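DegV family protein (Eubacterium eligens, PDB 3FDJ) is of unknown function but, as a DegV family member, probably binds a fatty acid or a similar lipid ligand. Local coordinates at residues 9-14 with 120-125; 23-28 with 61-66; 83-88 with 112-117; 153-158 with 188-193. All coordinates share one frame; numbering follows the deposited sequence. Where two conformers were deposited one is given.

Contact 1 (9-14 with 120-125); sequences DSACDI and PQMRII
OD1 of Asp-9 accepts the N-H of Ala-11 at 2.9 Å, while the terminal methyl CE of Met-122, a selenomethionine, approaches the same OD1 to 3.5 Å. The bond from Ala-11 uses the anti lone pair of OD1 at a bent N-H...O angle of 138° and closes an Asx turn where strand 5-9 gives way to a short 3-10 segment. Asp-9 OD2 takes the N-H of Ile-83, so the carboxylate is held at both oxygens. The Met-122 side chain crosses that of Asp-9 at about a right angle; a bend at its last torsion (chi3 65°) brings CE to within 4.0 Å of Cys-12 CB, with SE 3.9 Å from Ala-11 CB. One residue on, the extended chain of Arg-123 crosses Ile-14, whose branch CG2 lies 3.6 Å from Arg-123 NH1. The guanidinium is occupied beyond this contact, in a salt bridge through NE with Glu-127 and a cation-pi contact with Tyr-256. The pairing illustrates how a turn can seat against a helix with no hydrogen bond between the two segments: the turn's polar groups find partners within it and in neighbouring loops and strands, and residues 120-125 meet it mostly through selenium and carbon, the Arg-123 guanidinium lying obliquely to Ile-14 CG2.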
loop_
_atom_site.group_PDB
_atom_site.type_symbol
_atom_site.label_atom_id
_atom_site.label_comp_id
_atom_site.label_asym_id
_atom_site.label_seq_id
_atom_site.Cartn_x
_atom_site.Cartn_y
_atom_site.Cartn_z
ATOM N N ASP A 9 -7.993 -1.705 3.981
ATOM C CA ASP A 9 -8.009 -0.267 4.033
ATOM C C ASP A 9 -7.573 0.359 2.697
ATOM O O ASP A 9 -6.930 -0.278 1.848
ATOM C CB ASP A 9 -7.231 0.271 5.208
ATOM C CG ASP A 9 -5.776 0.058 5.068
ATOM O OD1 ASP A 9 -5.182 0.664 4.125
ATOM O OD2 ASP A 9 -5.213 -0.675 5.923
ATOM N N SER A 10 -7.931 1.629 2.541
ATOM C CA SER A 10 -7.758 2.346 1.277
ATOM C C SER A 10 -6.289 2.600 0.895
ATOM O O SER A 10 -6.019 3.028 -0.220
ATOM C CB SER A 10 -8.535 3.671 1.328
ATOM O OG SER A 10 -7.940 4.588 2.240
ATOM N N ALA A 11 -5.350 2.304 1.794
ATOM C CA ALA A 11 -3.922 2.313 1.430
ATOM C C ALA A 11 -3.591 1.265 0.361
ATOM O O ALA A 11 -2.497 1.313 -0.198
ATOM C CB ALA A 11 -3.041 2.126 2.635
ATOM N N CYS A 12 -4.511 0.340 0.078
ATOM C CA CYS A 12 -4.308 -0.636 -0.998
ATOM C C CYS A 12 -4.480 -0.037 -2.401
ATOM O O CYS A 12 -4.162 -0.688 -3.393
ATOM C CB CYS A 12 -5.233 -1.835 -0.821
ATOM S SG CYS A 12 -6.930 -1.500 -1.197
ATOM N N ASP A 13 -4.991 1.195 -2.467
ATOM C CA ASP A 13 -5.147 1.985 -3.716
ATOM C C ASP A 13 -6.266 1.503 -4.662
ATOM O O ASP A 13 -6.509 2.153 -5.687
ATOM C CB ASP A 13 -3.833 2.079 -4.538
ATOM C CG ASP A 13 -2.628 2.593 -3.725
ATOM O OD1 ASP A 13 -2.742 3.680 -3.110
ATOM O OD2 ASP A 13 -1.549 1.924 -3.756
ATOM N N ILE A 14 -6.947 0.403 -4.341
ATOM C CA ILE A 14 -7.944 -0.177 -5.252
ATOM C C ILE A 14 -9.309 -0.208 -4.594
ATOM O O ILE A 14 -9.420 -0.149 -3.357
ATOM C CB ILE A 14 -7.545 -1.576 -5.778
ATOM C CG1 ILE A 14 -7.372 -2.593 -4.649
ATOM C CG2 ILE A 14 -6.240 -1.460 -6.558
ATOM C CD1 ILE A 14 -7.348 -4.050 -5.100
ATOM N N PRO A 120 1.092 -1.314 -3.143
ATOM C CA PRO A 120 1.137 -2.462 -4.025
ATOM C C PRO A 120 1.427 -3.786 -3.351
ATOM O O PRO A 120 1.067 -4.825 -3.897
ATOM C CB PRO A 120 2.231 -2.099 -5.044
ATOM C CG PRO A 120 3.045 -1.075 -4.374
ATOM C CD PRO A 120 2.049 -0.287 -3.551
ATOM N N GLN A 121 2.071 -3.772 -2.185
ATOM C CA GLN A 121 2.272 -5.023 -1.448
ATOM C C GLN A 121 0.944 -5.547 -0.879
ATOM O O GLN A 121 0.684 -6.761 -0.918
ATOM C CB GLN A 121 3.363 -4.854 -0.376
ATOM C CG GLN A 121 3.861 -6.182 0.268
ATOM C CD GLN A 121 5.301 -6.121 0.805
ATOM O OE1 GLN A 121 5.860 -5.049 1.024
ATOM N NE2 GLN A 121 5.880 -7.294 1.090
HETATM N N MSE A 122 0.105 -4.639 -0.387
HETATM C CA MSE A 122 -1.273 -4.987 0.030
HETATM C C MSE A 122 -2.037 -5.531 -1.171
HETATM O O MSE A 122 -2.722 -6.550 -1.055
HETATM C CB MSE A 122 -2.015 -3.775 0.628
HETATM C CG MSE A 122 -1.393 -3.255 1.906
HETATM SE SE MSE A 122 -2.282 -1.673 2.518
HETATM C CE MSE A 122 -4.062 -2.476 2.933
ATOM N N ARG A 123 -1.884 -4.892 -2.337
ATOM C CA ARG A 123 -2.517 -5.417 -3.552
ATOM C C ARG A 123 -2.084 -6.840 -3.888
ATOM O O ARG A 123 -2.932 -7.684 -4.191
ATOM C CB ARG A 123 -2.314 -4.492 -4.761
ATOM C CG ARG A 123 -3.037 -4.983 -5.956
ATOM C CD ARG A 123 -2.991 -4.009 -7.094
ATOM N NE ARG A 123 -3.714 -4.590 -8.211
ATOM C CZ ARG A 123 -4.254 -3.898 -9.210
ATOM N NH1 ARG A 123 -4.159 -2.559 -9.275
ATOM N NH2 ARG A 123 -4.925 -4.561 -10.142
ATOM N N ILE A 124 -0.777 -7.107 -3.833
ATOM C CA ILE A 124 -0.261 -8.450 -4.103
ATOM C C ILE A 124 -0.833 -9.484 -3.117
ATOM O O ILE A 124 -1.179 -10.598 -3.501
ATOM C CB ILE A 124 1.287 -8.451 -4.152
ATOM C CG1 ILE A 124 1.741 -7.826 -5.471
ATOM C CG2 ILE A 124 1.862 -9.865 -4.033
ATOM C CD1 ILE A 124 3.269 -7.824 -5.718
ATOM N N ILE A 125 -0.915 -9.125 -1.852
ATOM C CA ILE A 125 -1.534 -10.005 -0.856
ATOM C C ILE A 125 -3.002 -10.307 -1.233
ATOM O O ILE A 125 -3.418 -11.461 -1.274
ATOM C CB ILE A 125 -1.413 -9.412 0.559
ATOM C CG1 ILE A 125 0.059 -9.386 0.966
ATOM C CG2 ILE A 125 -2.244 -10.218 1.572
ATOM C CD1 ILE A 125 0.377 -8.523 2.200
#

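Contact 2 (23-28 with 61-66); sequences KAVPLT and ACPGID
Pro-63 lies between Val-25 and Leu-27, and the two side chains meet its ring at different angles. Val-25 crosses it at about a right angle, CG1 touching Pro-63 CB at 3.6 Å; that branch stands anti to the backbone N (chi1 -173°), which aims it at the ring. Leu-27 arrives on a slant, its branch point CG 4.0 Å from Pro-63 CD, while its methyl CD2 reaches over Cys-62 CA at the same distance of 4.0 Å. Between these two contacts the carbonyl O of Pro-26 lies 3.7 Å from Pro-63 CG. Beyond the proline the chains form a short antiparallel bridge. Thr-28 and Ala-61 make a hydrogen-bonded pair, with Thr-28 N giving to Ala-61 O at 3.2 Å and Ala-61 N giving to Thr-28 O at 2.8 Å. This is where strand 59-61 pairs with strand 21-30, just ahead of Gly-64, the N-cap of helix 65-72, whose Trp-68 also touches Val-25 and Pro-63. The chemistry is divided along the chain: paired amides fix the register at one end, while apolar contacts of Pro-63 with Val-25 and Leu-27 pack the connection to helix 65-72 against the strand.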
loop_
_atom_site.group_PDB
_atom_site.type_symbol
_atom_site.label_atom_id
_atom_site.label_comp_id
_atom_site.label_asym_id
_atom_site.label_seq_id
_atom_site.Cartn_x
_atom_site.Cartn_y
_atom_site.Cartn_z
ATOM N N LYS A 23 -14.180 -5.052 -0.531
ATOM C CA LYS A 23 -14.519 -3.721 -0.077
ATOM C C LYS A 23 -13.321 -2.992 0.513
ATOM O O LYS A 23 -12.653 -3.520 1.423
ATOM C CB LYS A 23 -15.597 -3.836 0.996
ATOM C CG LYS A 23 -16.193 -2.534 1.351
ATOM C CD LYS A 23 -17.112 -2.043 0.252
ATOM C CE LYS A 23 -17.487 -0.599 0.448
ATOM N NZ LYS A 23 -18.457 -0.480 1.571
ATOM N N ALA A 24 -13.073 -1.779 0.016
ATOM C CA ALA A 24 -12.051 -0.894 0.585
ATOM C C ALA A 24 -12.661 -0.008 1.672
ATOM O O ALA A 24 -13.796 0.455 1.541
ATOM C CB ALA A 24 -11.391 -0.032 -0.516
ATOM N N VAL A 25 -11.909 0.211 2.742
ATOM C CA VAL A 25 -12.341 1.009 3.866
ATOM C C VAL A 25 -11.478 2.279 3.959
ATOM O O VAL A 25 -10.271 2.208 4.187
ATOM C CB VAL A 25 -12.267 0.212 5.166
ATOM C CG1 VAL A 25 -12.892 1.023 6.301
ATOM C CG2 VAL A 25 -13.007 -1.151 4.996
ATOM N N PRO A 26 -12.090 3.442 3.753
ATOM C CA PRO A 26 -11.335 4.682 3.611
ATOM C C PRO A 26 -10.659 5.181 4.864
ATOM O O PRO A 26 -11.273 5.219 5.927
ATOM C CB PRO A 26 -12.391 5.708 3.202
ATOM C CG PRO A 26 -13.634 5.043 3.111
ATOM C CD PRO A 26 -13.534 3.640 3.520
ATOM N N LEU A 27 -9.399 5.583 4.714
ATOM C CA LEU A 27 -8.740 6.463 5.666
ATOM C C LEU A 27 -9.102 7.908 5.311
ATOM O O LEU A 27 -9.669 8.171 4.239
ATOM C CB LEU A 27 -7.219 6.239 5.643
ATOM C CG LEU A 27 -6.764 5.047 6.517
ATOM C CD1 LEU A 27 -6.873 3.778 5.736
ATOM C CD2 LEU A 27 -5.334 5.213 7.086
ATOM N N THR A 28 -8.744 8.840 6.192
ATOM C CA THR A 28 -9.082 10.243 6.028
ATOM C C THR A 28 -7.832 11.095 6.203
ATOM O O THR A 28 -7.057 10.865 7.125
ATOM C CB THR A 28 -10.150 10.677 7.035
ATOM O OG1 THR A 28 -11.337 9.889 6.844
ATOM C CG2 THR A 28 -10.481 12.172 6.873
ATOM N N ALA A 61 -5.989 9.780 9.532
ATOM C CA ALA A 61 -6.686 9.012 10.561
ATOM C C ALA A 61 -7.078 7.651 10.012
ATOM O O ALA A 61 -7.477 7.537 8.850
ATOM C CB ALA A 61 -7.924 9.757 11.017
ATOM N N CYS A 62 -7.018 6.634 10.869
ATOM C CA CYS A 62 -7.454 5.289 10.474
ATOM C C CYS A 62 -8.993 5.230 10.447
ATOM O O CYS A 62 -9.670 6.160 10.934
ATOM C CB CYS A 62 -6.867 4.255 11.424
ATOM S SG CYS A 62 -7.580 4.333 13.028
ATOM N N PRO A 63 -9.574 4.156 9.877
ATOM C CA PRO A 63 -11.039 4.094 9.830
ATOM C C PRO A 63 -11.672 3.848 11.199
ATOM O O PRO A 63 -11.062 3.217 12.058
ATOM C CB PRO A 63 -11.309 2.872 8.943
ATOM C CG PRO A 63 -10.018 2.623 8.209
ATOM C CD PRO A 63 -8.960 3.014 9.185
ATOM N N GLY A 64 -12.893 4.329 11.372
ATOM C CA GLY A 64 -13.666 4.032 12.569
ATOM C C GLY A 64 -14.131 2.589 12.617
ATOM O O GLY A 64 -14.265 1.918 11.586
ATOM N N ILE A 65 -14.391 2.107 13.830
ATOM C CA ILE A 65 -14.916 0.751 13.982
ATOM C C ILE A 65 -16.193 0.565 13.165
ATOM O O ILE A 65 -16.390 -0.507 12.566
ATOM C CB ILE A 65 -15.093 0.367 15.486
ATOM C CG1 ILE A 65 -13.686 0.195 16.116
ATOM C CG2 ILE A 65 -15.979 -0.915 15.611
ATOM C CD1 ILE A 65 -13.568 0.139 17.679
ATOM N N ASP A 66 -17.042 1.588 13.112
ATOM C CA ASP A 66 -18.292 1.521 12.344
ATOM C C ASP A 66 -18.064 1.290 10.841
ATOM O O ASP A 66 -18.800 0.531 10.209
ATOM C CB ASP A 66 -19.141 2.788 12.543
ATOM C CG ASP A 66 -19.845 2.830 13.894
ATOM O OD1 ASP A 66 -20.116 1.758 14.475
ATOM O OD2 ASP A 66 -20.134 3.944 14.377
#

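Contact 3 (83-88 with 112-117); sequences ITAGMS and VIDSKS
Asp-114 and Ala-85 meet at the ends of two parallel neighbours, strands 77-82 and 109-114, joined through helix 90-102 as a beta-alpha-beta crossover. From CB, the Asp-114 side chain sends CG anti to the backbone N (chi1 172°), which brings the carboxylate up beside Ala-85 and puts CG 3.8 Å from Ala-85 CB. Asp-114 OD1 then accepts two backbone N-H groups, from Ala-85 N at 3.1 Å and from Lys-116 N at 2.9 Å. These donors come from opposite faces of the carboxylate, 51° and 58° out of its plane, and the second closes an Asx turn. OD2 rests 3.4 Å from Ala-85 CB and receives a hydrogen bond of 2.7 Å from an ordered water, which also donates to Thr-84 OG1. That hydroxyl accepts the N-H of Gly-86 in an ST turn and is hydrogen-bonded to Gly-194 O, tying the loop to the other half of the chain. Were Asp-114 replaced by an alanine, the N-H groups of Ala-85 and Lys-116 would probably lose their common acceptor and the two loops would be freer to shift apart. Ser-115 OG accepts from Ser-117 N and bonds to Thr-82 O, adding a second ST turn. Alongside, Thr-84 N gives to Ser-117 O at 2.9 Å, and Ile-83 CA makes a CA-H...O contact of 3.5 Å with Ser-117 O.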
loop_
_atom_site.group_PDB
_atom_site.type_symbol
_atom_site.label_atom_id
_atom_site.label_comp_id
_atom_site.label_asym_id
_atom_site.label_seq_id
_atom_site.Cartn_x
_atom_site.Cartn_y
_atom_site.Cartn_z
ATOM N N ILE A 83 -2.683 -1.784 6.253
ATOM C CA ILE A 83 -1.391 -1.112 6.216
ATOM C C ILE A 83 -0.620 -1.474 7.498
ATOM O O ILE A 83 -1.212 -1.787 8.543
ATOM C CB ILE A 83 -1.613 0.413 6.047
ATOM C CG1 ILE A 83 -0.288 1.220 6.035
ATOM C CG2 ILE A 83 -2.534 0.909 7.117
ATOM C CD1 ILE A 83 -0.475 2.620 5.450
ATOM N N THR A 84 0.703 -1.473 7.389
ATOM C CA THR A 84 1.594 -1.840 8.470
ATOM C C THR A 84 1.207 -1.316 9.859
ATOM O O THR A 84 0.975 -0.111 10.090
ATOM C CB THR A 84 3.047 -1.423 8.150
ATOM O OG1 THR A 84 3.871 -1.728 9.278
ATOM C CG2 THR A 84 3.147 0.067 7.796
ATOM N N ALA A 85 1.157 -2.252 10.799
ATOM C CA ALA A 85 0.947 -1.913 12.195
ATOM C C ALA A 85 2.143 -1.133 12.738
ATOM O O ALA A 85 2.059 -0.500 13.786
ATOM C CB ALA A 85 0.733 -3.184 13.007
ATOM N N GLY A 86 3.256 -1.171 12.018
ATOM C CA GLY A 86 4.452 -0.457 12.408
ATOM C C GLY A 86 4.374 1.034 12.189
ATOM O O GLY A 86 5.220 1.769 12.726
HETATM N N MSE A 87 3.421 1.506 11.383
HETATM C CA MSE A 87 3.298 2.940 11.114
HETATM C C MSE A 87 1.916 3.551 11.261
HETATM O O MSE A 87 1.747 4.761 11.054
HETATM C CB MSE A 87 3.843 3.207 9.731
HETATM C CG MSE A 87 5.307 2.810 9.709
HETATM SE SE MSE A 87 6.271 3.967 8.630
HETATM C CE MSE A 87 5.601 2.974 7.188
ATOM N N SER A 88 0.941 2.736 11.657
ATOM C CA SER A 88 -0.437 3.177 11.679
ATOM C C SER A 88 -1.228 2.396 12.702
ATOM O O SER A 88 -0.977 1.215 12.911
ATOM C CB SER A 88 -1.051 2.958 10.300
ATOM O OG SER A 88 -2.437 3.225 10.257
ATOM N N VAL A 112 -7.390 -10.885 10.357
ATOM C CA VAL A 112 -6.818 -9.576 10.042
ATOM C C VAL A 112 -5.330 -9.795 9.762
ATOM O O VAL A 112 -4.621 -10.372 10.599
ATOM C CB VAL A 112 -7.019 -8.557 11.151
ATOM C CG1 VAL A 112 -6.442 -7.205 10.723
ATOM C CG2 VAL A 112 -8.516 -8.406 11.548
ATOM N N ILE A 113 -4.907 -9.353 8.574
ATOM C CA ILE A 113 -3.525 -9.487 8.087
ATOM C C ILE A 113 -2.837 -8.132 8.148
ATOM O O ILE A 113 -3.197 -7.201 7.425
ATOM C CB ILE A 113 -3.455 -10.017 6.639
ATOM C CG1 ILE A 113 -4.175 -11.353 6.510
ATOM C CG2 ILE A 113 -1.973 -10.127 6.182
ATOM C CD1 ILE A 113 -4.373 -11.776 5.061
ATOM N N ASP A 114 -1.858 -8.025 9.042
ATOM C CA ASP A 114 -0.945 -6.888 9.048
ATOM C C ASP A 114 -0.028 -7.119 7.858
ATOM O O ASP A 114 0.768 -8.048 7.864
ATOM C CB ASP A 114 -0.135 -6.869 10.341
ATOM C CG ASP A 114 0.983 -5.816 10.345
ATOM O OD1 ASP A 114 1.035 -4.977 9.433
ATOM O OD2 ASP A 114 1.815 -5.872 11.275
ATOM N N SER A 115 -0.155 -6.291 6.834
ATOM C CA SER A 115 0.660 -6.458 5.628
ATOM C C SER A 115 2.122 -6.172 5.859
ATOM O O SER A 115 2.927 -6.533 5.007
ATOM C CB SER A 115 0.177 -5.556 4.499
ATOM O OG SER A 115 0.403 -4.182 4.783
ATOM N N LYS A 116 2.459 -5.477 6.957
ATOM C CA LYS A 116 3.824 -5.015 7.202
ATOM C C LYS A 116 4.297 -4.085 6.070
ATOM O O LYS A 116 5.488 -3.870 5.876
ATOM C CB LYS A 116 4.774 -6.196 7.357
ATOM C CG LYS A 116 4.325 -7.265 8.347
ATOM C CD LYS A 116 5.422 -8.327 8.417
ATOM C CE LYS A 116 5.040 -9.560 9.174
ATOM N NZ LYS A 116 6.252 -10.432 9.300
ATOM N N SER A 117 3.351 -3.503 5.357
ATOM C CA SER A 117 3.667 -2.674 4.229
ATOM C C SER A 117 2.492 -1.757 3.858
ATOM O O SER A 117 1.768 -1.283 4.730
ATOM C CB SER A 117 4.058 -3.596 3.066
ATOM O OG SER A 117 4.665 -2.874 1.993
HETATM O O HOH W 1 4.029 -4.336 10.854
#

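Contact 4 (153-158 with 188-193); sequences TRLFCS and GTASSH
Backbone pairing joins Cys-157 and Gly-188 as an antiparallel hydrogen-bonded pair, with Cys-157 N giving to Gly-188 O and Gly-188 N to Cys-157 O, both at 2.9 Å. Next to it, Phe-156 and Thr-189 form a non-hydrogen-bonded pair, after which Ala-190 N makes only a weak bond to Leu-155 O. Glycine suits its place, since a beta carbon there would sit tightly against Cys-157 SG.

Side-chain hydrogen bonds centre on Thr-189. With OG1 anti to the backbone N (chi1 -171°), its hydroxyl donates to Leu-155 O at 2.7 Å, nearly along the C=O axis, and accepts from Arg-154 NH2 at 3.0 Å, close to the guanidinium plane. Arg-154 bends at chi2 and chi3 to reach it. A water accepts from Arg-154 NE and Leu-155 N and donates to Ala-190 O, bridging the two strands beside the weak amide bond. A valine in place of Thr-189 would probably leave Arg-154 NH2 without this acceptor and take the hydroxyl's short bond from Leu-155 O.

Among the packing contacts, Phe-156 lies side by side with Thr-189, and its CZ stands 3.7 Å above one face of the Arg-154 guanidinium. Leu-155 CB meets Ala-190 CB at 4.1 Å.

These strands are flanked in their six-stranded mixed sheet by strands 271-276 and 196-203; Phe-156 packs against helix 205-219, whereas Leu-155 and Ala-190 touch Gln-121 of helix 120-134.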
loop_
_atom_site.group_PDB
_atom_site.type_symbol
_atom_site.label_atom_id
_atom_site.label_comp_id
_atom_site.label_asym_id
_atom_site.label_seq_id
_atom_site.Cartn_x
_atom_site.Cartn_y
_atom_site.Cartn_z
ATOM N N THR A 153 7.704 -11.602 -0.742
ATOM C CA THR A 153 7.291 -10.355 -1.392
ATOM C C THR A 153 8.118 -9.193 -0.811
ATOM O O THR A 153 8.554 -9.266 0.334
ATOM C CB THR A 153 5.765 -10.043 -1.238
ATOM O OG1 THR A 153 5.448 -9.807 0.141
ATOM C CG2 THR A 153 4.891 -11.190 -1.778
ATOM N N ARG A 154 8.333 -8.140 -1.607
ATOM C CA ARG A 154 9.091 -6.976 -1.201
ATOM C C ARG A 154 8.441 -5.719 -1.729
ATOM O O ARG A 154 7.659 -5.772 -2.680
ATOM C CB ARG A 154 10.505 -7.031 -1.749
ATOM C CG ARG A 154 11.369 -8.149 -1.160
ATOM C CD ARG A 154 11.702 -7.964 0.332
ATOM N NE ARG A 154 12.376 -6.696 0.598
ATOM C CZ ARG A 154 13.676 -6.445 0.477
ATOM N NH1 ARG A 154 14.532 -7.396 0.113
ATOM N NH2 ARG A 154 14.137 -5.218 0.761
ATOM N N LEU A 155 8.793 -4.595 -1.121
ATOM C CA LEU A 155 8.357 -3.297 -1.577
ATOM C C LEU A 155 9.531 -2.344 -1.663
ATOM O O LEU A 155 10.360 -2.287 -0.753
ATOM C CB LEU A 155 7.300 -2.713 -0.633
ATOM C CG LEU A 155 6.799 -1.306 -0.989
ATOM C CD1 LEU A 155 5.299 -1.191 -0.676
ATOM C CD2 LEU A 155 7.582 -0.232 -0.281
ATOM N N PHE A 156 9.566 -1.563 -2.734
ATOM C CA PHE A 156 10.513 -0.473 -2.868
ATOM C C PHE A 156 9.763 0.784 -3.280
ATOM O O PHE A 156 8.702 0.711 -3.937
ATOM C CB PHE A 156 11.582 -0.808 -3.912
ATOM C CG PHE A 156 12.412 -1.999 -3.564
ATOM C CD1 PHE A 156 13.462 -1.893 -2.644
ATOM C CD2 PHE A 156 12.129 -3.245 -4.112
ATOM C CE1 PHE A 156 14.206 -3.006 -2.284
ATOM C CE2 PHE A 156 12.893 -4.353 -3.765
ATOM C CZ PHE A 156 13.920 -4.238 -2.849
ATOM N N CYS A 157 10.305 1.939 -2.919
ATOM C CA CYS A 157 9.684 3.191 -3.296
ATOM C C CYS A 157 10.745 4.201 -3.689
ATOM O O CYS A 157 11.901 4.068 -3.315
ATOM C CB CYS A 157 8.804 3.733 -2.176
ATOM S SG CYS A 157 9.670 4.119 -0.686
ATOM N N SER A 158 10.334 5.188 -4.461
ATOM C CA SER A 158 11.156 6.363 -4.724
ATOM C C SER A 158 10.296 7.606 -4.537
ATOM O O SER A 158 9.283 7.788 -5.233
ATOM C CB SER A 158 11.722 6.299 -6.136
ATOM O OG SER A 158 12.594 7.398 -6.355
ATOM N N GLY A 188 13.422 3.871 -0.815
ATOM C CA GLY A 188 13.144 3.133 0.409
ATOM C C GLY A 188 12.678 1.715 0.161
ATOM O O GLY A 188 12.400 1.308 -0.982
ATOM N N THR A 189 12.639 0.948 1.239
ATOM C CA THR A 189 12.001 -0.361 1.239
ATOM C C THR A 189 11.175 -0.522 2.508
ATOM O O THR A 189 11.392 0.177 3.504
ATOM C CB THR A 189 13.057 -1.495 1.089
ATOM O OG1 THR A 189 12.409 -2.760 0.875
ATOM C CG2 THR A 189 13.984 -1.566 2.303
ATOM N N ALA A 190 10.204 -1.433 2.467
ATOM C CA ALA A 190 9.493 -1.821 3.685
ATOM C C ALA A 190 10.427 -2.717 4.498
ATOM O O ALA A 190 10.934 -3.738 3.996
ATOM C CB ALA A 190 8.161 -2.525 3.338
ATOM N N SER A 191 10.696 -2.323 5.746
ATOM C CA SER A 191 11.612 -3.078 6.613
ATOM C C SER A 191 10.928 -4.319 7.186
ATOM O O SER A 191 9.707 -4.479 7.115
ATOM C CB SER A 191 12.091 -2.214 7.778
ATOM O OG SER A 191 11.084 -2.132 8.775
ATOM N N SER A 192 11.735 -5.173 7.799
ATOM C CA SER A 192 11.232 -6.339 8.493
ATOM C C SER A 192 10.320 -5.962 9.672
ATOM O O SER A 192 9.571 -6.806 10.158
ATOM C CB SER A 192 12.403 -7.177 9.006
ATOM O OG SER A 192 13.024 -6.498 10.090
ATOM N N HIS A 193 10.393 -4.714 10.136
ATOM C CA HIS A 193 9.506 -4.211 11.196
ATOM C C HIS A 193 8.303 -3.454 10.677
ATOM O O HIS A 193 7.584 -2.825 11.467
ATOM C CB HIS A 193 10.284 -3.279 12.131
ATOM C CG HIS A 193 11.528 -3.894 12.674
ATOM N ND1 HIS A 193 11.507 -4.891 13.625
ATOM C CD2 HIS A 193 12.831 -3.677 12.380
ATOM C CE1 HIS A 193 12.745 -5.257 13.906
ATOM N NE2 HIS A 193 13.568 -4.538 13.164
HETATM O O HOH W 2 10.229 -4.956 1.588
#

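How the contacts relate
Contacts 1 and 4 are buried, contacts 2 and 3 only partly so. Contacts 1, 2 and 3 gather at or beside the strands of one sheet, which includes 5-9, 21-30, 77-82 and 109-114; contact 4 lies in the second sheet. Asp-9 ties contact 1 to contact 3 through Ile-83 N, Ser-10 ties it to Val-25 and Leu-27 of contact 2, and Gln-121 bonds to Thr-153 of contact 4, so the start of helix 120-134 touches elements of both sheets. Chemistry varies with place: mostly apolar between turn and helix in contact 1, a proline wedge beside a short bridge in contact 2, a shared carboxylate among loops in contact 3, and strand pairing reinforced by a hydroxyl in contact 4.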